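Local coordinates for putative sugar binding protein (PDB 3KEZ) that probably binds sugars at the outer membrane as a SusD-family lipoprotein and carries a bound calcium ion, at residues A[188-193]-A[256-261]; A[29-34]-A[120-125]; A[231-236]-A[252-257]. All coordinates share one frame; numbering follows the deposited sequence. Where two conformers were deposited one is given.

Following the chain, helix 20-34 first meets helix 109-134 in interaction 2, which closes a loop of 85 residues within the helical N-terminal part. Interaction 1 then opens in the loop between helices 166-183 and 195-209 and closes on strand 255-259. Interaction 3 runs from the loop after helix 212-229 to the start of the same strand; its short closure falls within the span of interaction 1, and both share Leu256 and Phe257. Interaction 2 lies wholly upstream, yet Tyr31 reaches interaction 1: its OH is 3.0 Å from Val193 N, and its ring packs on Phe257. Together the contacts tie the bulged strand to the helices, and interaction 1 leads on to Asn261, a calcium ligand just after the strand.

Interaction 1: A[188-193]-A[256-261]; sequences FNKGKV and LFEIVN. With CA (calcium ion), chain C.
Val193 sets its CG2 methyl squarely over the ring of Phe257, 3.5 Å from the centroid and only 5° off the ring normal, a CH-pi contact. Phe257 has CG anti to its backbone N (chi1 177°), which carries the ring against Lys192 and Val193 of the loop, and Gly191 O meets the ring edge in its plane. The one direct polar bond between the segments is a salt bridge: Lys190 bends at chi2 (71°) and its NZ reaches Glu258 OE1 at 2.9 Å, on the syn side but tilted out of the carboxylate plane. Asp246 shares that ammonium, while Glu258 OE2 takes a hydrogen bond from the calcium ligand Asn331. The loop makes a type II beta turn from Asn189 to Lys192, laid against strand 255-259. Gly191, at positive phi in the turn, brings CA within 3.1 Å of Glu258 O, and Val260 CG2 packs on the same CA at 3.6 Å, where a CB would clash. One water links Lys192 O to Glu258 N; another joins Gly191 O to Val260 N. Beyond Val260, Asn261 O binds the calcium ion at 2.4 Å, alongside Gln322, Glu325, Asp329 and Asn331.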
ATOM      1  N   PHE A 188       9.966   6.043  16.956  1.00 14.14           N
ATOM      2  CA  PHE A 188       9.159   6.911  16.086  1.00 14.16           C
ATOM      3  C   PHE A 188      10.071   7.704  15.139  1.00 13.94           C
ATOM      4  O   PHE A 188      11.123   8.204  15.532  1.00 14.65           O
ATOM      5  CB  PHE A 188       8.308   7.862  16.938  1.00 12.79           C
ATOM      6  CG  PHE A 188       7.393   8.718  16.141  1.00  8.45           C
ATOM      7  CD1 PHE A 188       6.154   8.255  15.781  1.00 15.79           C
ATOM      8  CD2 PHE A 188       7.784   9.986  15.742  1.00 19.63           C
ATOM      9  CE1 PHE A 188       5.294   9.042  15.061  1.00 11.85           C
ATOM     10  CE2 PHE A 188       6.946  10.791  14.991  1.00 19.02           C
ATOM     11  CZ  PHE A 188       5.701  10.333  14.645  1.00 17.21           C
ATOM     12  N   ASN A 189       9.703   7.762  13.875  1.00 14.41           N
ATOM     13  CA  ASN A 189      10.550   8.390  12.859  1.00 15.73           C
ATOM     14  C   ASN A 189       9.673   8.936  11.759  1.00 12.96           C
ATOM     15  O   ASN A 189       9.304   8.249  10.808  1.00 12.91           O
ATOM     16  CB  ASN A 189      11.587   7.418  12.319  1.00 13.62           C
ATOM     17  CG  ASN A 189      12.762   8.109  11.671  1.00 15.00           C
ATOM     18  OD1 ASN A 189      12.830   9.351  11.591  1.00 17.78           O
ATOM     19  ND2 ASN A 189      13.699   7.301  11.162  1.00 12.85           N
ATOM     20  N   LYS A 190       9.353  10.210  11.939  1.00 16.04           N
ATOM     21  CA  LYS A 190       8.288  10.895  11.219  1.00 17.15           C
ATOM     22  C   LYS A 190       8.585  10.935   9.747  1.00 13.72           C
ATOM     23  O   LYS A 190       9.619  11.479   9.333  1.00 13.27           O
ATOM     24  CB  LYS A 190       8.238  12.345  11.733  1.00 19.90           C
ATOM     25  CG  LYS A 190       7.237  13.235  11.082  1.00 21.76           C
ATOM     26  CD  LYS A 190       5.856  12.866  11.487  1.00 18.09           C
ATOM     27  CE  LYS A 190       4.869  13.918  11.004  1.00 14.29           C
ATOM     28  NZ  LYS A 190       3.515  13.574  11.511  1.00 21.09           N
ATOM     29  N   GLY A 191       7.686  10.389   8.939  1.00 14.12           N
ATOM     30  CA  GLY A 191       7.905  10.401   7.490  1.00 13.17           C
ATOM     31  C   GLY A 191       8.968   9.422   7.018  1.00 13.86           C
ATOM     32  O   GLY A 191       9.325   9.433   5.838  1.00 12.18           O
ATOM     33  N   LYS A 192       9.445   8.545   7.911  1.00 12.06           N
ATOM     34  CA  LYS A 192      10.449   7.529   7.520  1.00 13.78           C
ATOM     35  C   LYS A 192      10.003   6.116   7.915  1.00 12.36           C
ATOM     36  O   LYS A 192       9.174   5.952   8.809  1.00 13.68           O
ATOM     37  CB  LYS A 192      11.810   7.876   8.131  1.00 11.47           C
ATOM     38  CG  LYS A 192      12.331   9.246   7.639  1.00 17.23           C
ATOM     39  CD  LYS A 192      13.749   9.541   8.105  1.00 26.90           C
ATOM     40  CE  LYS A 192      14.171  10.948   7.691  1.00 28.41           C
ATOM     41  NZ  LYS A 192      13.556  11.301   6.390  1.00 29.51           N
ATOM     42  N   VAL A 193      10.565   5.098   7.253  1.00 11.18           N
ATOM     43  CA  VAL A 193      10.288   3.693   7.624  1.00  7.61           C
ATOM     44  C   VAL A 193      11.016   3.309   8.874  1.00 10.49           C
ATOM     45  O   VAL A 193      12.204   3.642   9.031  1.00 14.93           O
ATOM     46  CB  VAL A 193      10.667   2.734   6.476  1.00 10.15           C
ATOM     47  CG1 VAL A 193      10.456   1.295   6.886  1.00  5.76           C
ATOM     48  CG2 VAL A 193       9.845   3.101   5.298  1.00 11.94           C
ATOM     49  N   LEU A 256       2.423   3.843  11.094  1.00 14.41           N
ATOM     50  CA  LEU A 256       3.756   3.314  11.254  1.00 12.77           C
ATOM     51  C   LEU A 256       4.673   3.800  10.131  1.00 13.60           C
ATOM     52  O   LEU A 256       5.901   3.843  10.280  1.00 11.96           O
ATOM     53  CB  LEU A 256       3.696   1.789  11.297  1.00 14.46           C
ATOM     54  CG  LEU A 256       2.786   1.154  12.350  1.00  8.99           C
ATOM     55  CD1 LEU A 256       2.797  -0.439  12.237  1.00  5.31           C
ATOM     56  CD2 LEU A 256       3.190   1.573  13.782  1.00 13.31           C
ATOM     57  N   PHE A 257       4.095   4.133   8.988  1.00 12.99           N
ATOM     58  CA  PHE A 257       4.853   4.817   7.949  1.00 14.49           C
ATOM     59  C   PHE A 257       3.941   5.783   7.232  1.00 14.35           C
ATOM     60  O   PHE A 257       2.924   5.388   6.639  1.00 11.69           O
ATOM     61  CB  PHE A 257       5.498   3.832   6.980  1.00 14.52           C
ATOM     62  CG  PHE A 257       6.255   4.489   5.827  1.00 13.82           C
ATOM     63  CD1 PHE A 257       7.084   5.586   6.040  1.00 14.31           C
ATOM     64  CD2 PHE A 257       6.201   3.945   4.558  1.00 19.50           C
ATOM     65  CE1 PHE A 257       7.795   6.153   5.014  1.00 15.63           C
ATOM     66  CE2 PHE A 257       6.911   4.514   3.503  1.00 28.22           C
ATOM     67  CZ  PHE A 257       7.724   5.630   3.742  1.00 18.43           C
ATOM     68  N   GLU A 258       4.336   7.054   7.306  1.00 11.65           N
ATOM     69  CA  GLU A 258       3.570   8.189   6.815  1.00 13.57           C
ATOM     70  C   GLU A 258       4.372   8.867   5.686  1.00 13.33           C
ATOM     71  O   GLU A 258       5.574   9.094   5.836  1.00 13.23           O
ATOM     72  CB  GLU A 258       3.318   9.160   7.987  1.00 17.13           C
ATOM     73  CG  GLU A 258       2.400  10.327   7.646  1.00 16.31           C
ATOM     74  CD  GLU A 258       1.951  11.146   8.850  1.00 21.54           C
ATOM     75  OE1 GLU A 258       2.705  11.312   9.830  1.00 21.21           O
ATOM     76  OE2 GLU A 258       0.838  11.654   8.785  1.00 12.83           O
ATOM     77  N   ILE A 259       3.738   9.087   4.525  1.00 11.37           N
ATOM     78  CA  ILE A 259       4.271  10.002   3.531  1.00 13.07           C
ATOM     79  C   ILE A 259       3.873  11.404   3.992  1.00 15.40           C
ATOM     80  O   ILE A 259       2.665  11.695   4.165  1.00 13.42           O
ATOM     81  CB  ILE A 259       3.749   9.752   2.085  1.00 12.01           C
ATOM     82  CG1 ILE A 259       4.037   8.313   1.600  1.00 15.60           C
ATOM     83  CG2 ILE A 259       4.296  10.805   1.118  1.00 15.70           C
ATOM     84  CD1 ILE A 259       5.532   7.907   1.563  1.00 12.39           C
ATOM     85  N   VAL A 260       4.885  12.251   4.216  1.00 13.80           N
ATOM     86  CA  VAL A 260       4.700  13.635   4.657  1.00 13.23           C
ATOM     87  C   VAL A 260       4.720  14.587   3.454  1.00 13.59           C
ATOM     88  O   VAL A 260       5.726  14.688   2.743  1.00 12.12           O
ATOM     89  CB  VAL A 260       5.775  14.057   5.671  1.00 14.59           C
ATOM     90  CG1 VAL A 260       5.600  15.533   6.077  1.00 17.09           C
ATOM     91  CG2 VAL A 260       5.702  13.146   6.923  1.00 15.60           C
ATOM     92  N   ASN A 261       3.589  15.229   3.222  1.00 10.44           N
ATOM     93  CA  ASN A 261       3.426  16.263   2.198  1.00 13.58           C
ATOM     94  C   ASN A 261       3.257  17.629   2.877  1.00 15.95           C
ATOM     95  O   ASN A 261       2.540  17.755   3.880  1.00 16.40           O
ATOM     96  CB  ASN A 261       2.188  15.925   1.338  1.00 11.98           C
ATOM     97  CG  ASN A 261       2.408  14.691   0.467  1.00 15.83           C
ATOM     98  OD1 ASN A 261       3.495  14.508  -0.077  1.00 14.19           O
ATOM     99  ND2 ASN A 261       1.380  13.826   0.345  1.00  8.63           N
TER
HETATM  100 CA    CA C 501       0.529  17.388   5.179  1.00 31.50          CA
HETATM  101  O   HOH W   1       6.465   7.521   9.122  1.00 15.03           O
HETATM  102  O   HOH W   2       7.751  11.207   3.890  1.00 16.39           O
HETATM  103  O   HOH W   3       1.904  18.004   7.291  1.00 14.45           O

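Interaction 2: A[29-34]-A[120-125]; sequences GIYSTM and LAIRGM
Two helices of the alpha-helical SusD-type fold, 20-34 and 109-134, face each other here in the N-terminal, starch-binding-associated family region, which belongs to the TPR clan. Ile30, Tyr31 and Met34 reach from one helix to Ile122 and Met125 of the other. The segment axes run 31° apart in direction and come no closer than 12.2 Å, a wide spacing bridged by side chains alone. Ile122 carries most of the contact with two separate branches. Its CG2 methyl meets Ile30 CG2 at 3.8 Å and lies 4.1 Å from Met34 SE, while CD1, at the end of the longer branch, comes obliquely to the phenol end of Tyr31, 3.7 Å from CZ. In Ile122, CG1 is anti to the carbonyl carbon (chi1 -69°), which points CG2 at Ile30 and Met34 and leaves CD1 to reach the tyrosine. One turn further on, two selenomethionines meet: Met34 bends at chi3 (75°) and lays its CE methyl 3.7 Å from Met125 SE. Helix 80-96 adds Ile88 and Cys92 against Ile122, and Phe257 of strand 255-259 packs on Tyr31, Met34 and Met125. The phenol oxygen of Tyr31 has polar partners just outside the two segments, Gln118 OE1 of the same helix 109-134 and the backbone N of Val193. With no hydrogen bond between the two segments, cohesion across them rests on the burial and fit of methyl groups, selenium and the tyrosine, whose buried hydroxyl is satisfied by those two partners.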
ATOM      1  N   GLY A  29      16.440  12.052  -0.842  1.00 10.12           N
ATOM      2  CA  GLY A  29      16.021  12.003  -2.237  1.00 13.95           C
ATOM      3  C   GLY A  29      15.001  10.910  -2.501  1.00 15.25           C
ATOM      4  O   GLY A  29      14.020  11.130  -3.216  1.00 12.23           O
ATOM      5  N   ILE A  30      15.224   9.728  -1.907  1.00 13.37           N
ATOM      6  CA  ILE A  30      14.310   8.592  -2.097  1.00 11.54           C
ATOM      7  C   ILE A  30      12.900   8.963  -1.560  1.00 11.24           C
ATOM      8  O   ILE A  30      11.930   8.853  -2.257  1.00 12.78           O
ATOM      9  CB  ILE A  30      14.865   7.292  -1.431  1.00 11.79           C
ATOM     10  CG1 ILE A  30      16.048   6.731  -2.243  1.00 14.37           C
ATOM     11  CG2 ILE A  30      13.782   6.260  -1.276  1.00  6.58           C
ATOM     12  CD1 ILE A  30      17.076   5.915  -1.412  1.00 12.78           C
ATOM     13  N   TYR A  31      12.833   9.482  -0.339  1.00 13.56           N
ATOM     14  CA  TYR A  31      11.565   9.823   0.277  1.00 13.45           C
ATOM     15  C   TYR A  31      10.905  10.925  -0.545  1.00 12.66           C
ATOM     16  O   TYR A  31       9.707  10.879  -0.775  1.00 10.05           O
ATOM     17  CB  TYR A  31      11.762  10.256   1.743  1.00 13.67           C
ATOM     18  CG  TYR A  31      11.999   9.077   2.677  1.00 12.89           C
ATOM     19  CD1 TYR A  31      10.997   8.117   2.907  1.00 14.22           C
ATOM     20  CD2 TYR A  31      13.205   8.928   3.341  1.00 11.09           C
ATOM     21  CE1 TYR A  31      11.201   7.038   3.766  1.00 11.17           C
ATOM     22  CE2 TYR A  31      13.430   7.829   4.226  1.00 13.82           C
ATOM     23  CZ  TYR A  31      12.418   6.885   4.410  1.00 12.16           C
ATOM     24  OH  TYR A  31      12.626   5.817   5.255  1.00 10.86           O
ATOM     25  N   SER A  32      11.683  11.871  -1.069  1.00 13.78           N
ATOM     26  CA  SER A  32      11.104  12.949  -1.882  0.50 14.92           C
ATOM     27  C   SER A  32      10.463  12.364  -3.155  1.00 16.48           C
ATOM     28  O   SER A  32       9.347  12.763  -3.544  1.00 14.66           O
ATOM     29  CB  SER A  32      12.156  14.018  -2.212  0.50 15.47           C
ATOM     30  OG  SER A  32      11.674  14.918  -3.190  0.50 14.16           O
ATOM     31  N   THR A  33      11.144  11.395  -3.772  1.00 13.79           N
ATOM     32  CA  THR A  33      10.583  10.657  -4.921  1.00 13.69           C
ATOM     33  C   THR A  33       9.285   9.913  -4.580  1.00 14.58           C
ATOM     34  O   THR A  33       8.304   9.965  -5.344  1.00 10.68           O
ATOM     35  CB  THR A  33      11.643   9.666  -5.526  1.00 14.36           C
ATOM     36  OG1 THR A  33      12.816  10.410  -5.891  1.00 14.93           O
ATOM     37  CG2 THR A  33      11.098   8.897  -6.745  1.00 14.33           C
HETATM   38  N   MSE A  34       9.274   9.242  -3.430  1.00  9.96           N
HETATM   39  CA  MSE A  34       8.094   8.514  -2.974  1.00 11.57           C
HETATM   40  C   MSE A  34       6.902   9.414  -2.740  1.00 11.70           C
HETATM   41  O   MSE A  34       5.774   8.938  -2.829  1.00 10.90           O
HETATM   42  CB  MSE A  34       8.395   7.773  -1.651  1.00 12.13           C
HETATM   43  CG  MSE A  34       9.447   6.695  -1.816  1.00 13.24           C
HETATM   44 SE   MSE A  34      10.006   5.876  -0.191  0.75  3.07          SE
HETATM   45  CE  MSE A  34       8.476   4.833   0.046  1.00 12.30           C
ATOM     46  N   LEU A 120      17.003  -1.053   2.686  1.00  8.78           N
ATOM     47  CA  LEU A 120      16.529  -2.421   2.494  1.00  8.51           C
ATOM     48  C   LEU A 120      14.988  -2.511   2.496  1.00  9.66           C
ATOM     49  O   LEU A 120      14.421  -3.127   1.612  1.00  8.58           O
ATOM     50  CB  LEU A 120      17.095  -3.350   3.574  1.00  6.89           C
ATOM     51  CG  LEU A 120      18.560  -3.744   3.347  1.00  7.71           C
ATOM     52  CD1 LEU A 120      19.187  -4.338   4.595  1.00 13.55           C
ATOM     53  CD2 LEU A 120      18.630  -4.729   2.163  1.00 10.61           C
ATOM     54  N   ALA A 121      14.331  -1.909   3.490  1.00  8.51           N
ATOM     55  CA  ALA A 121      12.877  -1.918   3.545  1.00 10.31           C
ATOM     56  C   ALA A 121      12.230  -1.277   2.323  1.00 10.08           C
ATOM     57  O   ALA A 121      11.301  -1.826   1.736  1.00 11.02           O
ATOM     58  CB  ALA A 121      12.387  -1.259   4.858  1.00 11.19           C
ATOM     59  N   ILE A 122      12.760  -0.132   1.908  1.00  9.10           N
ATOM     60  CA  ILE A 122      12.296   0.586   0.756  1.00 10.60           C
ATOM     61  C   ILE A 122      12.500  -0.232  -0.517  1.00 12.46           C
ATOM     62  O   ILE A 122      11.601  -0.330  -1.299  1.00  9.67           O
ATOM     63  CB  ILE A 122      12.945   1.984   0.656  1.00 10.80           C
ATOM     64  CG1 ILE A 122      12.396   2.858   1.787  1.00 10.94           C
ATOM     65  CG2 ILE A 122      12.603   2.699  -0.651  1.00  7.92           C
ATOM     66  CD1 ILE A 122      13.180   4.158   2.058  1.00 10.13           C
ATOM     67  N   ARG A 123      13.656  -0.865  -0.694  1.00 11.49           N
ATOM     68  CA  ARG A 123      13.865  -1.704  -1.873  1.00  8.85           C
ATOM     69  C   ARG A 123      12.869  -2.861  -1.924  1.00 10.39           C
ATOM     70  O   ARG A 123      12.383  -3.194  -2.996  1.00  9.24           O
ATOM     71  CB  ARG A 123      15.301  -2.232  -1.971  1.00  8.07           C
ATOM     72  CG  ARG A 123      15.607  -2.894  -3.326  1.00  7.41           C
ATOM     73  CD  ARG A 123      17.108  -3.119  -3.481  1.00 13.27           C
ATOM     74  NE  ARG A 123      17.594  -4.144  -2.558  1.00  8.88           N
ATOM     75  CZ  ARG A 123      18.866  -4.526  -2.419  1.00  6.72           C
ATOM     76  NH1 ARG A 123      19.830  -3.968  -3.154  1.00  8.01           N
ATOM     77  NH2 ARG A 123      19.165  -5.493  -1.551  1.00  9.08           N
ATOM     78  N   GLY A 124      12.607  -3.487  -0.769  1.00 11.63           N
ATOM     79  CA  GLY A 124      11.623  -4.564  -0.676  1.00 12.37           C
ATOM     80  C   GLY A 124      10.214  -4.092  -1.027  1.00 11.42           C
ATOM     81  O   GLY A 124       9.499  -4.759  -1.776  1.00 13.92           O
HETATM   82  N   MSE A 125       9.818  -2.948  -0.457  1.00 11.60           N
HETATM   83  CA  MSE A 125       8.551  -2.318  -0.773  1.00 10.44           C
HETATM   84  C   MSE A 125       8.428  -2.040  -2.246  1.00  9.82           C
HETATM   85  O   MSE A 125       7.391  -2.334  -2.868  1.00  9.41           O
HETATM   86  CB  MSE A 125       8.385  -1.020   0.020  1.00  8.96           C
HETATM   87  CG  MSE A 125       7.077  -0.324  -0.227  1.00 11.75           C
HETATM   88 SE   MSE A 125       7.114   1.418   0.667  0.75 11.66          SE
HETATM   89  CE  MSE A 125       7.525   0.828   2.485  1.00 16.33           C
TER

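Interaction 3: A[231-236]-A[252-257]; sequences YALWTN and PGEILF
The chain leading into the bulged strand 255-259 is held by the loop that follows helix 212-229, and the Tyr231 ring of that loop sits between Pro252 and Leu256. Leu256 CD2 lies over one face, 3.7 Å from the centroid, and Pro252 CB over the opposite one at 3.9 Å, with the carbonyl oxygens of Gly253 and Ile255 near the ring edge. Ala232 N donates to Gly253 O at 3.0 Å. Glu254 makes the second bridge: CG sits between the backbone N and carbonyl carbon (chi1 69°), and the extended chain brings OE1 to Trp234 N at 2.8 Å, through its anti lone pair. Glu254 CG passes over the six-membered ring of Trp234, 3.7 Å from its centroid, while Ile255 CG1 touches the Trp234 ring at atom CH2. With an alanine at Trp234 the indole is gone, and the Glu254 chain and Ile255 would probably face a gap, leaving the carboxylate arm freer to turn. Glu254 OE2 forms a salt bridge with Arg336 and a hydrogen bond with Ser338, and OE1 a salt bridge with Arg367. Gly253, at positive phi, has no CB to strike the indole. Leu256 and Phe257, paired with Ile335, form a classic beta bulge.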
ATOM      1  N   TYR A 231       2.648   3.499  20.063  1.00 13.12           N
ATOM      2  CA  TYR A 231       1.634   3.515  19.032  1.00 11.34           C
ATOM      3  C   TYR A 231       0.406   2.780  19.574  1.00 11.88           C
ATOM      4  O   TYR A 231       0.498   1.900  20.404  1.00 12.77           O
ATOM      5  CB  TYR A 231       2.133   2.827  17.768  1.00 12.19           C
ATOM      6  CG  TYR A 231       3.325   3.434  17.049  1.00 10.44           C
ATOM      7  CD1 TYR A 231       4.626   3.036  17.364  1.00 14.33           C
ATOM      8  CD2 TYR A 231       3.159   4.336  15.994  1.00 12.19           C
ATOM      9  CE1 TYR A 231       5.740   3.537  16.666  1.00 10.50           C
ATOM     10  CE2 TYR A 231       4.272   4.849  15.288  1.00  7.92           C
ATOM     11  CZ  TYR A 231       5.549   4.437  15.622  1.00  7.93           C
ATOM     12  OH  TYR A 231       6.638   4.913  14.952  1.00  8.30           O
ATOM     13  N   ALA A 232      -0.770   3.181  19.135  1.00 11.71           N
ATOM     14  CA  ALA A 232      -1.973   2.534  19.585  1.00 10.89           C
ATOM     15  C   ALA A 232      -2.995   2.762  18.497  1.00 11.43           C
ATOM     16  O   ALA A 232      -2.974   3.792  17.813  1.00 11.34           O
ATOM     17  CB  ALA A 232      -2.429   3.098  20.965  1.00 10.27           C
ATOM     18  N   LEU A 233      -3.862   1.781  18.298  1.00 11.66           N
ATOM     19  CA  LEU A 233      -5.003   1.933  17.420  1.00  9.78           C
ATOM     20  C   LEU A 233      -5.774   3.186  17.834  1.00 12.63           C
ATOM     21  O   LEU A 233      -6.006   3.444  19.034  1.00 10.24           O
ATOM     22  CB  LEU A 233      -5.927   0.706  17.504  1.00 11.11           C
ATOM     23  CG  LEU A 233      -5.466  -0.660  16.953  1.00 13.73           C
ATOM     24  CD1 LEU A 233      -6.587  -1.733  17.208  1.00 12.43           C
ATOM     25  CD2 LEU A 233      -5.107  -0.563  15.513  1.00  7.62           C
ATOM     26  N   TRP A 234      -6.145   3.976  16.839  1.00 13.16           N
ATOM     27  CA  TRP A 234      -7.016   5.140  17.073  1.00 13.78           C
ATOM     28  C   TRP A 234      -8.307   4.690  17.741  1.00 12.46           C
ATOM     29  O   TRP A 234      -8.952   3.752  17.272  1.00 12.26           O
ATOM     30  CB  TRP A 234      -7.346   5.839  15.741  1.00 10.89           C
ATOM     31  CG  TRP A 234      -6.203   6.613  15.148  1.00 10.15           C
ATOM     32  CD1 TRP A 234      -5.256   7.353  15.822  1.00 10.69           C
ATOM     33  CD2 TRP A 234      -5.904   6.751  13.774  1.00  6.51           C
ATOM     34  NE1 TRP A 234      -4.370   7.919  14.923  1.00 11.02           N
ATOM     35  CE2 TRP A 234      -4.745   7.551  13.663  1.00  6.24           C
ATOM     36  CE3 TRP A 234      -6.478   6.241  12.602  1.00  8.10           C
ATOM     37  CZ2 TRP A 234      -4.186   7.864  12.449  1.00 12.27           C
ATOM     38  CZ3 TRP A 234      -5.915   6.565  11.417  1.00 16.81           C
ATOM     39  CH2 TRP A 234      -4.789   7.369  11.341  1.00 15.62           C
ATOM     40  N   THR A 235      -8.698   5.351  18.826  1.00  9.75           N
ATOM     41  CA  THR A 235      -9.951   5.012  19.495  1.00 11.07           C
ATOM     42  C   THR A 235     -11.160   5.279  18.585  1.00  9.88           C
ATOM     43  O   THR A 235     -11.077   6.005  17.583  1.00 11.11           O
ATOM     44  CB  THR A 235     -10.153   5.804  20.785  1.00 12.74           C
ATOM     45  OG1 THR A 235     -10.338   7.182  20.450  1.00 11.52           O
ATOM     46  CG2 THR A 235      -8.940   5.660  21.739  1.00 10.24           C
ATOM     47  N   ASN A 236     -12.284   4.682  18.938  1.00 10.14           N
ATOM     48  CA  ASN A 236     -13.554   4.974  18.258  1.00 11.78           C
ATOM     49  C   ASN A 236     -13.809   6.488  18.220  1.00 11.33           C
ATOM     50  O   ASN A 236     -14.174   7.038  17.199  1.00 11.09           O
ATOM     51  CB  ASN A 236     -14.671   4.233  18.987  1.00 12.26           C
ATOM     52  CG  ASN A 236     -16.021   4.489  18.419  1.00 13.85           C
ATOM     53  OD1 ASN A 236     -16.738   5.375  18.908  1.00 15.93           O
ATOM     54  ND2 ASN A 236     -16.420   3.697  17.418  1.00  7.78           N
ATOM     55  N   PRO A 252       2.125   9.092  18.932  1.00 16.47           N
ATOM     56  CA  PRO A 252       2.341   8.528  17.575  1.00 16.63           C
ATOM     57  C   PRO A 252       1.108   8.174  16.788  1.00 15.54           C
ATOM     58  O   PRO A 252       1.190   7.974  15.560  1.00 13.41           O
ATOM     59  CB  PRO A 252       3.131   7.256  17.825  1.00 16.54           C
ATOM     60  CG  PRO A 252       3.450   7.198  19.229  1.00 18.83           C
ATOM     61  CD  PRO A 252       2.773   8.303  19.983  1.00 13.20           C
ATOM     62  N   GLY A 253      -0.026   8.015  17.472  1.00 13.01           N
ATOM     63  CA  GLY A 253      -1.180   7.452  16.806  1.00 13.88           C
ATOM     64  C   GLY A 253      -0.904   6.030  16.336  1.00 12.17           C
ATOM     65  O   GLY A 253      -0.193   5.254  17.007  1.00 11.08           O
ATOM     66  N   GLU A 254      -1.439   5.682  15.173  1.00 10.57           N
ATOM     67  CA  GLU A 254      -1.244   4.347  14.676  1.00 14.09           C
ATOM     68  C   GLU A 254      -0.541   4.257  13.340  1.00 12.35           C
ATOM     69  O   GLU A 254      -0.327   3.156  12.869  1.00 11.31           O
ATOM     70  CB  GLU A 254      -2.572   3.568  14.622  1.00 15.87           C
ATOM     71  CG  GLU A 254      -3.602   4.012  13.585  1.00 10.96           C
ATOM     72  CD  GLU A 254      -4.701   2.970  13.421  1.00 10.61           C
ATOM     73  OE1 GLU A 254      -5.660   2.950  14.240  1.00 12.66           O
ATOM     74  OE2 GLU A 254      -4.627   2.197  12.440  1.00 11.95           O
ATOM     75  N   ILE A 255      -0.202   5.382  12.711  1.00 10.93           N
ATOM     76  CA  ILE A 255       0.530   5.299  11.427  1.00 10.09           C
ATOM     77  C   ILE A 255       2.011   4.975  11.648  1.00 14.14           C
ATOM     78  O   ILE A 255       2.754   5.747  12.270  1.00 12.79           O
ATOM     79  CB  ILE A 255       0.438   6.561  10.569  1.00  9.97           C
ATOM     80  CG1 ILE A 255      -1.039   6.915  10.251  1.00 10.67           C
ATOM     81  CG2 ILE A 255       1.292   6.359   9.273  1.00 12.75           C
ATOM     82  CD1 ILE A 255      -1.268   8.412   9.863  1.00 11.81           C
ATOM     83  N   LEU A 256       2.423   3.843  11.094  1.00 14.41           N
ATOM     84  CA  LEU A 256       3.756   3.314  11.254  1.00 12.77           C
ATOM     85  C   LEU A 256       4.673   3.800  10.131  1.00 13.60           C
ATOM     86  O   LEU A 256       5.901   3.843  10.280  1.00 11.96           O
ATOM     87  CB  LEU A 256       3.696   1.789  11.297  1.00 14.46           C
ATOM     88  CG  LEU A 256       2.786   1.154  12.350  1.00  8.99           C
ATOM     89  CD1 LEU A 256       2.797  -0.439  12.237  1.00  5.31           C
ATOM     90  CD2 LEU A 256       3.190   1.573  13.782  1.00 13.31           C
ATOM     91  N   PHE A 257       4.095   4.133   8.988  1.00 12.99           N
ATOM     92  CA  PHE A 257       4.853   4.817   7.949  1.00 14.49           C
ATOM     93  C   PHE A 257       3.941   5.783   7.232  1.00 14.35           C
ATOM     94  O   PHE A 257       2.924   5.388   6.639  1.00 11.69           O
ATOM     95  CB  PHE A 257       5.498   3.832   6.980  1.00 14.52           C
ATOM     96  CG  PHE A 257       6.255   4.489   5.827  1.00 13.82           C
ATOM     97  CD1 PHE A 257       7.084   5.586   6.040  1.00 14.31           C
ATOM     98  CD2 PHE A 257       6.201   3.945   4.558  1.00 19.50           C
ATOM     99  CE1 PHE A 257       7.795   6.153   5.014  1.00 15.63           C
ATOM    100  CE2 PHE A 257       6.911   4.514   3.503  1.00 28.22           C
ATOM    101  CZ  PHE A 257       7.724   5.630   3.742  1.00 18.43           C
TER